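Acyl-coenzyme A oxidase (Caenorhabditis elegans, PDB 5K3H) catalyses the FAD-dependent desaturation of acyl-CoAs to (2E)-enoyl-CoAs in the first step of peroxisomal beta-oxidation, passing the electrons to oxygen to give hydrogen peroxide. Local coordinates at residues I146-Q151 with G191-S196; K187-N192 with V248-L253; Y308-A313 with E403-A408; R315-R320 with V332-Y337; K500-K505 with A579-E584. All coordinates share one frame; numbering follows the deposited sequence.

Overall arrangement
Contacts 1 and 2 are buried in the beta domain. They share G191 and N192, and their centres lie about 6 Å apart. Contact 1 rests on a threonine hydroxyl bonded to a carbonyl and on methyl packing, contact 2 on backbone bonds and amide side chains. Contacts 3 and 4 lie in the helical C-alpha1 region and both use helix 300-319, with centres about 12 Å apart. Contact 3 is buried and made mostly by alanines. Contact 4, inside the loop that contact 3 closes, is partly buried and bonded through the backbone. Contact 5 joins two helices of the C-terminal region. It is partly buried and built on charge. All five reach the second subunit.

Contact 1: residues I146-Q151 with G191-S196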
# COMPACT_ATOMS: atom_id res chain seq x y z
N ILE B 146 -29.57 11.28 -12.87
CA ILE B 146 -28.27 10.91 -12.32
C ILE B 146 -27.37 10.57 -13.50
O ILE B 146 -27.70 9.69 -14.30
CB ILE B 146 -28.38 9.75 -11.33
CG1 ILE B 146 -29.30 10.13 -10.17
CG2 ILE B 146 -27.01 9.35 -10.81
CD1 ILE B 146 -29.54 9.01 -9.19
N GLY B 147 -26.25 11.28 -13.60
CA GLY B 147 -25.37 11.13 -14.73
C GLY B 147 -23.95 10.84 -14.29
O GLY B 147 -23.57 11.02 -13.13
N THR B 148 -23.17 10.37 -15.26
CA THR B 148 -21.74 10.15 -15.10
C THR B 148 -21.09 10.49 -16.43
O THR B 148 -21.74 10.92 -17.38
CB THR B 148 -21.48 8.71 -14.61
OG1 THR B 148 -20.07 8.50 -14.42
CG2 THR B 148 -22.01 7.70 -15.62
N TYR B 149 -19.78 10.28 -16.50
CA TYR B 149 -18.99 10.57 -17.69
C TYR B 149 -18.32 9.26 -18.10
O TYR B 149 -17.63 8.63 -17.30
CB TYR B 149 -17.97 11.66 -17.38
CG TYR B 149 -17.21 12.18 -18.57
CD1 TYR B 149 -17.74 13.21 -19.33
CD2 TYR B 149 -15.98 11.68 -18.93
CE1 TYR B 149 -17.06 13.71 -20.43
CE2 TYR B 149 -15.29 12.18 -20.04
CZ TYR B 149 -15.85 13.20 -20.77
OH TYR B 149 -15.21 13.71 -21.87
N ALA B 150 -18.57 8.82 -19.33
CA ALA B 150 -18.20 7.46 -19.74
C ALA B 150 -17.19 7.56 -20.87
O ALA B 150 -17.56 7.78 -22.03
CB ALA B 150 -19.44 6.66 -20.17
N GLN B 151 -15.91 7.43 -20.52
CA GLN B 151 -14.84 7.53 -21.51
C GLN B 151 -14.04 6.24 -21.63
O GLN B 151 -13.94 5.67 -22.72
CB GLN B 151 -13.94 8.72 -21.18
CG GLN B 151 -12.78 8.89 -22.11
CD GLN B 151 -11.95 10.10 -21.74
OE1 GLN B 151 -10.74 9.99 -21.50
NE2 GLN B 151 -12.60 11.26 -21.70
N GLY B 191 -17.44 5.84 -12.93
CA GLY B 191 -18.06 5.72 -11.62
C GLY B 191 -19.56 5.95 -11.71
O GLY B 191 -20.04 6.71 -12.55
N ASN B 192 -20.30 5.21 -10.88
CA ASN B 192 -21.75 5.32 -10.75
C ASN B 192 -22.48 5.00 -12.05
O ASN B 192 -23.67 5.33 -12.19
CB ASN B 192 -22.15 6.69 -10.23
CG ASN B 192 -21.52 6.98 -8.90
OD1 ASN B 192 -20.87 8.01 -8.72
ND2 ASN B 192 -21.68 6.06 -7.96
N LEU B 193 -21.79 4.39 -13.02
CA LEU B 193 -22.35 4.03 -14.31
C LEU B 193 -23.10 2.70 -14.26
O LEU B 193 -24.01 2.48 -15.07
CB LEU B 193 -21.24 3.95 -15.37
CG LEU B 193 -21.64 3.43 -16.76
CD1 LEU B 193 -22.72 4.31 -17.39
CD2 LEU B 193 -20.44 3.29 -17.70
N GLY B 194 -22.72 1.81 -13.35
CA GLY B 194 -23.20 0.44 -13.44
C GLY B 194 -24.66 0.30 -13.04
O GLY B 194 -25.41 -0.46 -13.66
N LYS B 195 -25.07 1.02 -11.99
CA LYS B 195 -26.38 0.82 -11.39
C LYS B 195 -27.16 2.10 -11.11
O LYS B 195 -28.40 2.09 -11.18
CB LYS B 195 -26.21 0.05 -10.08
CG LYS B 195 -25.73 -1.36 -10.28
CD LYS B 195 -26.78 -2.11 -11.11
CE LYS B 195 -26.28 -3.45 -11.60
NZ LYS B 195 -27.33 -4.22 -12.33
N SER B 196 -26.47 3.21 -10.83
CA SER B 196 -27.09 4.44 -10.32
C SER B 196 -27.52 5.38 -11.44
O SER B 196 -28.61 5.97 -11.36
CB SER B 196 -26.13 5.20 -9.40
OG SER B 196 -25.73 4.43 -8.28
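This is a buried strand-to-loop contact in the beta domain of the acyl-CoA oxidase fold. I146-Q151 carries strand 147-150, which pairs in parallel with strand 199-208. G191-S196 belongs to the loop that leads into that same strand 199-208, so the loop packs beside the strand its own continuation will join. T148 is the main link. Its OG1 donates to G191 O at 2.6 Å, in the plane of that carbonyl and with a C=O...donor angle of 158°. OG1 stands anti to the T148 backbone N (chi1 -178°), which turns the hydroxyl to the G191 carbonyl and leaves CG2 facing L193. That methyl meets L193 CB at 3.8 Å, the two side chains crossing at about a right angle. Further along the strand, A150 CB touches L193 CD2 at 4.3 Å. At the other end, I146 lies against the backbone of S196. Helix 114-127 also packs on T148 through L115. Y149, A150 and Q151 belong to the FAD site shared between the subunits, and so does G191. The T148 bond therefore ties together two backbone segments of one cofactor site. I146 also packs on L662 of the second subunit. Within the chain, I146 reaches S196 O with CB, CG2 and CD1, and CG2 stands 3.8 Å from that oxygen.

Contact 2: residues K187-N192 with V248-L253; sequences KWWPGN and VDNGFL
An antiparallel strand pair continues here into two loops beside the FAD site, to which G191 belongs. K187 and L253 form a hydrogen-bonded pair, with K187 N to L253 O and L253 N to K187 O both 2.9 Å. Beyond it, W189 N donates to G251 O, and G251 N to P190 O. The N250 amide reaches back to the loop. Its ND2 gives a nearly straight bond of 2.8 Å to W189 O (165°), arriving from above that carbonyl's plane. N250 OD1 is taken by K242. The W188 six-membered ring and the F252 ring have near-parallel planes (22°) but are slid apart, so they barely overlap; W188 CE3 instead packs on F252 CB at 3.4 Å. N192 ND2 reaches D249 OD1 at 2.9 Å from above the carboxylate plane, while D249 OD2 accepts from the backbone N of K195 and S196. Replacing D249 by an alanine is likely to leave N192 ND2 with one acceptor fewer and those two loop amides without their carboxylate mate. W188 and W189 both meet H412 of the second subunit. Strand 251-255 is the middle of a three-stranded antiparallel sheet in the beta domain characteristic of the acyl-CoA dehydrogenase and oxidase fold.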
# COMPACT_ATOMS: atom_id res chain seq x y z
N LYS B 187 -17.43 0.51 -22.61
CA LYS B 187 -17.07 1.44 -21.56
C LYS B 187 -16.88 0.64 -20.28
O LYS B 187 -17.64 -0.30 -20.02
CB LYS B 187 -18.13 2.53 -21.39
CG LYS B 187 -18.33 3.42 -22.62
CD LYS B 187 -16.98 3.81 -23.17
CE LYS B 187 -17.04 4.92 -24.21
NZ LYS B 187 -15.67 5.26 -24.68
N TRP B 188 -15.83 0.96 -19.52
CA TRP B 188 -15.42 0.15 -18.36
C TRP B 188 -14.66 1.06 -17.42
O TRP B 188 -13.74 1.75 -17.87
CB TRP B 188 -14.55 -1.04 -18.78
CG TRP B 188 -14.42 -2.14 -17.73
CD1 TRP B 188 -13.63 -2.13 -16.61
CD2 TRP B 188 -15.11 -3.40 -17.72
NE1 TRP B 188 -13.79 -3.30 -15.90
CE2 TRP B 188 -14.70 -4.09 -16.56
CE3 TRP B 188 -16.04 -4.01 -18.57
CZ2 TRP B 188 -15.17 -5.36 -16.24
CZ3 TRP B 188 -16.52 -5.27 -18.24
CH2 TRP B 188 -16.08 -5.92 -17.08
N TRP B 189 -15.12 1.15 -16.14
CA TRP B 189 -14.63 1.96 -15.01
C TRP B 189 -15.36 3.28 -14.70
O TRP B 189 -15.14 3.80 -13.59
CB TRP B 189 -13.12 2.28 -15.14
CG TRP B 189 -12.29 1.14 -14.65
CD1 TRP B 189 -11.56 0.27 -15.41
CD2 TRP B 189 -12.15 0.71 -13.29
NE1 TRP B 189 -10.97 -0.66 -14.60
CE2 TRP B 189 -11.32 -0.42 -13.29
CE3 TRP B 189 -12.65 1.19 -12.06
CZ2 TRP B 189 -10.99 -1.09 -12.13
CZ3 TRP B 189 -12.31 0.52 -10.90
CH2 TRP B 189 -11.48 -0.61 -10.94
N PRO B 190 -16.20 3.87 -15.57
CA PRO B 190 -16.90 5.11 -15.17
C PRO B 190 -17.68 4.93 -13.88
O PRO B 190 -18.46 3.99 -13.72
CB PRO B 190 -17.84 5.38 -16.35
CG PRO B 190 -17.12 4.82 -17.51
CD PRO B 190 -16.45 3.59 -17.00
N GLY B 191 -17.44 5.84 -12.93
CA GLY B 191 -18.06 5.72 -11.62
C GLY B 191 -19.56 5.95 -11.71
O GLY B 191 -20.04 6.71 -12.55
N ASN B 192 -20.30 5.21 -10.88
CA ASN B 192 -21.75 5.32 -10.75
C ASN B 192 -22.48 5.00 -12.05
O ASN B 192 -23.67 5.33 -12.19
CB ASN B 192 -22.15 6.69 -10.23
CG ASN B 192 -21.52 6.98 -8.90
OD1 ASN B 192 -20.87 8.01 -8.72
ND2 ASN B 192 -21.68 6.06 -7.96
N VAL B 248 -19.15 3.48 -4.70
CA VAL B 248 -19.28 3.86 -6.10
C VAL B 248 -19.44 2.59 -6.94
O VAL B 248 -18.61 1.68 -6.87
CB VAL B 248 -18.07 4.68 -6.56
CG1 VAL B 248 -18.02 4.77 -8.09
CG2 VAL B 248 -18.15 6.07 -5.96
N ASP B 249 -20.49 2.55 -7.74
CA ASP B 249 -20.83 1.41 -8.58
C ASP B 249 -20.24 1.64 -9.98
O ASP B 249 -20.92 2.06 -10.93
CB ASP B 249 -22.34 1.24 -8.60
CG ASP B 249 -23.06 2.56 -8.89
OD1 ASP B 249 -22.94 3.50 -8.06
OD2 ASP B 249 -23.73 2.68 -9.96
N ASN B 250 -18.95 1.36 -10.10
CA ASN B 250 -18.28 1.50 -11.38
C ASN B 250 -18.84 0.49 -12.36
O ASN B 250 -19.05 -0.67 -12.02
CB ASN B 250 -16.78 1.31 -11.19
CG ASN B 250 -16.18 2.35 -10.28
OD1 ASN B 250 -16.30 2.28 -9.07
ND2 ASN B 250 -15.53 3.33 -10.88
N GLY B 251 -19.06 0.93 -13.61
CA GLY B 251 -19.85 0.15 -14.54
C GLY B 251 -19.21 -0.11 -15.88
O GLY B 251 -18.28 0.56 -16.30
N PHE B 252 -19.78 -1.10 -16.57
CA PHE B 252 -19.56 -1.33 -18.00
C PHE B 252 -20.79 -0.91 -18.80
O PHE B 252 -21.91 -0.84 -18.27
CB PHE B 252 -19.23 -2.80 -18.30
CG PHE B 252 -20.30 -3.79 -17.89
CD1 PHE B 252 -21.39 -4.05 -18.71
CD2 PHE B 252 -20.19 -4.50 -16.70
CE1 PHE B 252 -22.37 -4.98 -18.33
CE2 PHE B 252 -21.16 -5.43 -16.32
CZ PHE B 252 -22.24 -5.67 -17.14
N LEU B 253 -20.57 -0.63 -20.09
CA LEU B 253 -21.61 -0.12 -20.97
C LEU B 253 -21.31 -0.49 -22.41
O LEU B 253 -20.24 -0.12 -22.92
CB LEU B 253 -21.75 1.40 -20.85
CG LEU B 253 -22.64 2.16 -21.83
CD1 LEU B 253 -24.11 1.74 -21.72
CD2 LEU B 253 -22.49 3.66 -21.61

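Contact 3: residues Y308-A313 with E403-A408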
# COMPACT_ATOMS: atom_id res chain seq x y z
N TYR B 308 -5.78 13.13 7.01
CA TYR B 308 -6.56 12.13 7.76
C TYR B 308 -5.64 11.12 8.40
O TYR B 308 -5.72 10.87 9.61
CB TYR B 308 -7.54 11.36 6.87
CG TYR B 308 -8.80 12.06 6.43
CD1 TYR B 308 -9.28 13.19 7.08
CD2 TYR B 308 -9.50 11.58 5.32
CE1 TYR B 308 -10.44 13.82 6.63
CE2 TYR B 308 -10.66 12.21 4.87
CZ TYR B 308 -11.11 13.33 5.52
OH TYR B 308 -12.27 13.94 5.06
N ALA B 309 -4.76 10.51 7.59
CA ALA B 309 -3.93 9.42 8.09
C ALA B 309 -2.95 9.91 9.15
O ALA B 309 -2.72 9.21 10.15
CB ALA B 309 -3.18 8.77 6.92
N LEU B 310 -2.41 11.12 8.99
CA LEU B 310 -1.42 11.59 9.96
C LEU B 310 -2.07 12.00 11.27
O LEU B 310 -1.50 11.77 12.35
CB LEU B 310 -0.62 12.74 9.36
CG LEU B 310 0.30 12.30 8.20
CD1 LEU B 310 0.70 13.51 7.38
CD2 LEU B 310 1.50 11.58 8.75
N ASN B 311 -3.27 12.60 11.22
CA ASN B 311 -4.03 12.82 12.45
C ASN B 311 -4.18 11.50 13.22
O ASN B 311 -3.97 11.45 14.44
CB ASN B 311 -5.40 13.39 12.11
CG ASN B 311 -5.41 14.92 12.04
OD1 ASN B 311 -5.61 15.60 13.04
ND2 ASN B 311 -5.20 15.47 10.83
N ILE B 312 -4.54 10.44 12.52
CA ILE B 312 -4.76 9.16 13.19
C ILE B 312 -3.46 8.63 13.78
O ILE B 312 -3.39 8.32 14.98
CB ILE B 312 -5.38 8.14 12.21
CG1 ILE B 312 -6.78 8.62 11.78
CG2 ILE B 312 -5.36 6.73 12.81
CD1 ILE B 312 -7.24 8.06 10.45
N ALA B 313 -2.41 8.57 12.97
CA ALA B 313 -1.17 7.97 13.43
C ALA B 313 -0.47 8.83 14.47
O ALA B 313 0.20 8.29 15.36
CB ALA B 313 -0.25 7.72 12.24
N GLU B 403 0.85 5.11 3.92
CA GLU B 403 1.37 3.80 4.29
C GLU B 403 2.33 3.90 5.48
O GLU B 403 2.24 3.10 6.41
CB GLU B 403 2.07 3.15 3.10
CG GLU B 403 2.33 1.66 3.24
CD GLU B 403 1.06 0.82 3.34
OE1 GLU B 403 0.05 1.16 2.66
OE2 GLU B 403 1.05 -0.17 4.11
N GLN B 404 3.23 4.90 5.48
CA GLN B 404 4.08 5.11 6.65
C GLN B 404 3.24 5.35 7.90
O GLN B 404 3.56 4.84 8.98
CB GLN B 404 5.02 6.28 6.41
CG GLN B 404 6.10 5.94 5.41
CD GLN B 404 6.92 4.73 5.83
OE1 GLN B 404 7.40 4.65 6.96
NE2 GLN B 404 7.09 3.79 4.93
N ALA B 405 2.15 6.12 7.76
CA ALA B 405 1.22 6.36 8.87
C ALA B 405 0.56 5.06 9.34
O ALA B 405 0.40 4.84 10.55
CB ALA B 405 0.16 7.38 8.45
N ARG B 406 0.16 4.19 8.41
CA ARG B 406 -0.40 2.92 8.85
C ARG B 406 0.62 2.12 9.67
O ARG B 406 0.30 1.61 10.75
CB ARG B 406 -0.89 2.09 7.66
CG ARG B 406 -1.70 0.91 8.15
CD ARG B 406 -1.94 -0.11 7.10
NE ARG B 406 -0.68 -0.50 6.44
CZ ARG B 406 0.19 -1.40 6.92
NH1 ARG B 406 -0.06 -2.01 8.07
NH2 ARG B 406 1.30 -1.68 6.25
N MET B 407 1.85 1.98 9.15
CA MET B 407 2.92 1.26 9.85
C MET B 407 3.26 1.90 11.20
O MET B 407 3.50 1.19 12.18
CB MET B 407 4.14 1.20 8.95
CG MET B 407 4.01 0.21 7.80
SD MET B 407 5.27 0.37 6.53
CE MET B 407 4.40 -0.36 5.13
N ALA B 408 3.23 3.23 11.28
CA ALA B 408 3.50 3.89 12.56
C ALA B 408 2.51 3.49 13.65
O ALA B 408 2.76 3.76 14.83
CB ALA B 408 3.48 5.41 12.38
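A313 and A309 point their methyls at A405, whose own methyl faces back between them. The contact joins helices 300-319 and 382-408 in the C-alpha1 helical region of the acyl-CoA oxidase. The two segments run nearly parallel, with an angle of 17° between their directions and axes 8.9 Å apart at the closest. A405 CB lies 3.8 Å from A313 CB and 3.9 Å from A309 CB. It also packs against the backbone at A309 O. In return, A313 CB sits over the opposite backbone, 3.4 Å from A405 O. This exchange brings the CA atoms of A313 and A405 to 5.4 Å. One turn along helix 382-408, A408 CB faces A313 CB at 4.4 Å. L310 starts off to the side, and its CD2 comes to the flank of A405 CB. On the far side of helix 382-408, R406 grips E403 side-on. R406 NE and NH2 both donate to E403 OE2, NH2 at 2.6 Å, and the oxygen lies in the guanidinium plane. The Q404 side chain, of the shared ATP site, runs off from helix 300-319 at its end. L344 of helix 338-367 packs on A313 and A408, and A408 O accepts from Q340 of the FAD site. The interface between the segments is thus apolar: small methyls set the close spacing by shape, and the charged pair is kept on the face turned away.

Contact 4: residues R315-R320 with V332-Y337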
# COMPACT_ATOMS: atom_id res chain seq x y z
N ARG B 315 -1.93 11.19 16.65
CA ARG B 315 -2.69 11.08 17.90
C ARG B 315 -2.41 9.75 18.61
O ARG B 315 -2.11 9.73 19.81
CB ARG B 315 -4.18 11.25 17.61
CG ARG B 315 -4.58 12.70 17.36
CD ARG B 315 -5.96 12.79 16.76
NE ARG B 315 -6.37 14.18 16.61
CZ ARG B 315 -7.56 14.57 16.16
NH1 ARG B 315 -8.47 13.68 15.81
NH2 ARG B 315 -7.82 15.86 16.08
N TYR B 316 -2.50 8.64 17.88
CA TYR B 316 -2.22 7.32 18.46
C TYR B 316 -0.79 7.24 18.99
O TYR B 316 -0.56 6.63 20.04
CB TYR B 316 -2.49 6.23 17.42
CG TYR B 316 -2.20 4.83 17.93
CD1 TYR B 316 -3.03 4.23 18.87
CD2 TYR B 316 -1.10 4.13 17.49
CE1 TYR B 316 -2.75 2.96 19.36
CE2 TYR B 316 -0.82 2.87 17.96
CZ TYR B 316 -1.64 2.28 18.89
OH TYR B 316 -1.35 1.01 19.36
N SER B 317 0.18 7.85 18.30
CA SER B 317 1.55 7.83 18.80
C SER B 317 1.68 8.61 20.10
O SER B 317 2.57 8.30 20.91
CB SER B 317 2.51 8.44 17.77
OG SER B 317 2.61 7.67 16.58
N ALA B 318 0.79 9.56 20.35
CA ALA B 318 0.82 10.31 21.61
C ALA B 318 0.20 9.50 22.76
O ALA B 318 0.64 9.62 23.91
CB ALA B 318 0.09 11.65 21.46
N VAL B 319 -0.78 8.64 22.47
CA VAL B 319 -1.43 7.87 23.53
C VAL B 319 -0.82 6.47 23.72
O VAL B 319 -0.97 5.88 24.80
CB VAL B 319 -2.94 7.78 23.24
CG1 VAL B 319 -3.46 9.13 22.79
CG2 VAL B 319 -3.27 6.73 22.21
N ARG B 320 -0.11 5.95 22.71
CA ARG B 320 0.51 4.62 22.77
C ARG B 320 1.87 4.70 23.45
O ARG B 320 2.78 5.36 22.95
CB ARG B 320 0.65 4.07 21.36
CG ARG B 320 1.35 2.73 21.24
CD ARG B 320 0.66 1.69 22.09
NE ARG B 320 1.09 0.36 21.72
CZ ARG B 320 0.39 -0.76 21.90
NH1 ARG B 320 -0.81 -0.72 22.48
NH2 ARG B 320 0.91 -1.91 21.48
N VAL B 332 7.76 5.02 27.21
CA VAL B 332 7.59 6.32 26.60
C VAL B 332 6.51 6.23 25.54
O VAL B 332 6.24 5.17 24.97
CB VAL B 332 8.92 6.86 26.01
CG1 VAL B 332 9.99 7.00 27.07
CG2 VAL B 332 9.38 5.95 24.92
N LYS B 333 5.87 7.37 25.27
CA LYS B 333 5.02 7.49 24.09
C LYS B 333 5.85 7.14 22.86
O LYS B 333 6.98 7.59 22.72
CB LYS B 333 4.52 8.92 23.96
CG LYS B 333 3.70 9.43 25.12
CD LYS B 333 3.47 10.91 24.95
CE LYS B 333 2.71 11.49 26.12
NZ LYS B 333 2.42 12.95 25.90
N VAL B 334 5.28 6.36 21.93
CA VAL B 334 6.08 6.05 20.75
C VAL B 334 6.41 7.30 19.95
O VAL B 334 7.41 7.32 19.23
CB VAL B 334 5.42 4.97 19.87
CG1 VAL B 334 5.24 3.72 20.68
CG2 VAL B 334 4.11 5.45 19.31
N LEU B 335 5.65 8.39 20.14
CA LEU B 335 6.01 9.68 19.56
C LEU B 335 7.39 10.14 20.00
O LEU B 335 7.98 11.00 19.34
CB LEU B 335 4.97 10.75 19.93
CG LEU B 335 4.89 12.12 19.23
CD1 LEU B 335 4.72 12.02 17.73
CD2 LEU B 335 3.78 13.03 19.83
N GLU B 336 7.93 9.56 21.06
CA GLU B 336 9.25 9.93 21.59
C GLU B 336 10.39 9.47 20.68
O GLU B 336 11.46 10.09 20.71
CB GLU B 336 9.42 9.30 22.98
CG GLU B 336 10.04 10.17 24.04
CD GLU B 336 9.28 11.46 24.25
OE1 GLU B 336 8.15 11.40 24.82
OE2 GLU B 336 9.80 12.51 23.82
N TYR B 337 10.17 8.43 19.87
CA TYR B 337 11.24 7.80 19.11
C TYR B 337 11.56 8.59 17.84
O TYR B 337 10.65 8.95 17.08
CB TYR B 337 10.86 6.38 18.73
CG TYR B 337 10.70 5.44 19.90
CD1 TYR B 337 11.77 5.18 20.75
CD2 TYR B 337 9.48 4.80 20.16
CE1 TYR B 337 11.66 4.33 21.85
CE2 TYR B 337 9.35 3.93 21.27
CZ TYR B 337 10.46 3.71 22.09
OH TYR B 337 10.36 2.88 23.17
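V334 N donates to R320 O at 2.9 Å, nearly along the C=O axis, and L335 N donates to S317 O at 3.2 Å. These bonds tie the C-terminal end of helix 300-319 to the 3-10 turn 334-336, which leads into helix 338-367 of the C-alpha1 helical region. The second bond is less direct, since the L335 amide stands above the carbonyl plane of S317. K333 CA adds a CA-H...O contact to R320 O at 3.3 Å. Outward from these bonds, the K333 chain runs extended over A318 O, with CD at 3.3 Å, and NZ goes on to E19 and to D15 O of the same chain. With an alanine at K333, the E19 carboxylate would probably lose this charged mate and the A318 carbonyl its cover. R320 is an FAD-site residue. With CG opposite the R320 backbone N (chi1 176°) and a bend at chi2, CG stays beside V334, 4.1 Å from V334 CG1, while the guanidinium leaves. R320 NH1 bonds to Y637 OH of the same chain and to M154 O of the second subunit. S317 OG bonds to A313 O and Q340, while S317 CB packs against V334 CG2 at 3.7 Å.

Contact 5: residues K500-K505 with A579-E584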
# COMPACT_ATOMS: atom_id res chain seq x y z
N LYS B 500 17.35 20.75 -13.38
CA LYS B 500 17.92 21.11 -14.68
C LYS B 500 18.93 20.06 -15.15
O LYS B 500 18.89 19.62 -16.31
CB LYS B 500 18.60 22.48 -14.61
CG LYS B 500 19.38 22.83 -15.89
CD LYS B 500 20.09 24.17 -15.76
CE LYS B 500 21.21 24.08 -14.70
NZ LYS B 500 21.87 25.38 -14.41
N ARG B 501 19.83 19.64 -14.26
CA ARG B 501 20.85 18.68 -14.70
C ARG B 501 20.22 17.40 -15.23
O ARG B 501 20.61 16.90 -16.29
CB ARG B 501 21.83 18.36 -13.58
CG ARG B 501 23.20 17.98 -14.11
CD ARG B 501 24.10 17.38 -13.02
NE ARG B 501 23.98 15.92 -12.94
CZ ARG B 501 23.23 15.27 -12.05
NH1 ARG B 501 22.54 15.95 -11.15
NH2 ARG B 501 23.18 13.94 -12.07
N GLN B 502 19.23 16.86 -14.51
CA GLN B 502 18.57 15.62 -14.94
C GLN B 502 17.71 15.85 -16.18
O GLN B 502 17.57 14.96 -17.02
CB GLN B 502 17.75 15.03 -13.78
CG GLN B 502 17.03 13.72 -14.08
CD GLN B 502 17.97 12.54 -14.41
OE1 GLN B 502 19.11 12.47 -13.95
NE2 GLN B 502 17.46 11.60 -15.21
N THR B 503 17.13 17.04 -16.32
CA THR B 503 16.36 17.35 -17.52
C THR B 503 17.25 17.38 -18.76
O THR B 503 16.90 16.80 -19.80
CB THR B 503 15.63 18.68 -17.34
OG1 THR B 503 14.64 18.51 -16.33
CG2 THR B 503 14.99 19.13 -18.64
N LEU B 504 18.38 18.09 -18.70
CA LEU B 504 19.25 18.17 -19.87
C LEU B 504 19.92 16.82 -20.15
O LEU B 504 20.11 16.44 -21.31
CB LEU B 504 20.30 19.26 -19.66
CG LEU B 504 19.75 20.64 -19.27
CD1 LEU B 504 20.92 21.60 -19.01
CD2 LEU B 504 18.76 21.25 -20.26
N LYS B 505 20.29 16.08 -19.09
CA LYS B 505 20.93 14.79 -19.30
C LYS B 505 19.98 13.84 -20.03
O LYS B 505 20.33 13.26 -21.07
CB LYS B 505 21.34 14.20 -17.96
CG LYS B 505 21.96 12.83 -18.07
CD LYS B 505 22.22 12.19 -16.72
CE LYS B 505 22.81 10.79 -16.92
NZ LYS B 505 23.48 10.31 -15.69
N ALA B 579 19.41 12.79 -2.96
CA ALA B 579 20.80 13.16 -2.72
C ALA B 579 21.72 12.72 -3.85
O ALA B 579 22.70 13.42 -4.16
CB ALA B 579 21.26 12.57 -1.39
N THR B 580 21.46 11.56 -4.45
CA THR B 580 22.29 11.07 -5.56
C THR B 580 22.46 12.12 -6.66
O THR B 580 23.57 12.37 -7.12
CB THR B 580 21.68 9.79 -6.12
OG1 THR B 580 21.86 8.73 -5.17
CG2 THR B 580 22.34 9.39 -7.45
N TYR B 581 21.37 12.76 -7.08
CA TYR B 581 21.47 13.76 -8.14
C TYR B 581 22.34 14.95 -7.71
O TYR B 581 22.95 15.61 -8.56
CB TYR B 581 20.06 14.22 -8.54
CG TYR B 581 19.18 13.08 -8.96
CD1 TYR B 581 19.31 12.51 -10.22
CD2 TYR B 581 18.23 12.55 -8.10
CE1 TYR B 581 18.53 11.44 -10.61
CE2 TYR B 581 17.41 11.48 -8.48
CZ TYR B 581 17.57 10.92 -9.75
OH TYR B 581 16.79 9.85 -10.17
N ALA B 582 22.37 15.28 -6.41
CA ALA B 582 23.18 16.41 -5.94
C ALA B 582 24.65 16.04 -5.87
O ALA B 582 25.52 16.89 -6.13
CB ALA B 582 22.67 16.89 -4.58
N LEU B 583 24.95 14.79 -5.50
CA LEU B 583 26.32 14.34 -5.34
C LEU B 583 26.98 14.00 -6.67
O LEU B 583 28.21 14.08 -6.77
CB LEU B 583 26.34 13.10 -4.43
CG LEU B 583 25.89 13.21 -2.96
CD1 LEU B 583 25.55 11.85 -2.41
CD2 LEU B 583 26.98 13.85 -2.09
N GLU B 584 26.20 13.63 -7.69
CA GLU B 584 26.81 12.96 -8.84
C GLU B 584 27.83 13.85 -9.54
O GLU B 584 28.91 13.38 -9.92
CB GLU B 584 25.76 12.51 -9.84
CG GLU B 584 25.97 11.07 -10.25
CD GLU B 584 25.06 10.65 -11.39
OE1 GLU B 584 23.84 10.99 -11.34
OE2 GLU B 584 25.60 10.02 -12.36
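A salt-bridge network of R501, K505 and E584 joins two helices beside the ATP site shared between the subunits, to which Y581 belongs. Helix 489-515 and helix 579-584 both lie in the C-terminal helical region of the oxidase. The short segments cross at 81°, with axes 10.8 Å apart, so long side chains have to span the gap. R501 does most of this. Its NH2 meets E584 OE1 at 3.1 Å, with that oxygen at the edge of the guanidinium and near its plane. The carboxylate itself is turned, its plane 80° from the guanidinium. A bend at chi3 brings the R501 head across to helix 579-584, where NH1 also comes 2.6 Å from Y581 O. K505 reaches out extended beyond CG, but NZ stays 4.0 Å from E584 OE2, a long salt bridge. Q502 lies by the Y581 ring, with OE1 3.5 Å from CE1 and the amide plane 68° from the ring plane. Its NE2 bonds to E530. R533, another ATP-site residue, packs on both Q502 and Y581. Charges from the second subunit complete the network: its R597 pairs with E584, and its D594 with K505. E584 thus sits among three basic groups, which would probably keep it ionised, and the charge pairing carries on from this helix crossing into the dimer interface.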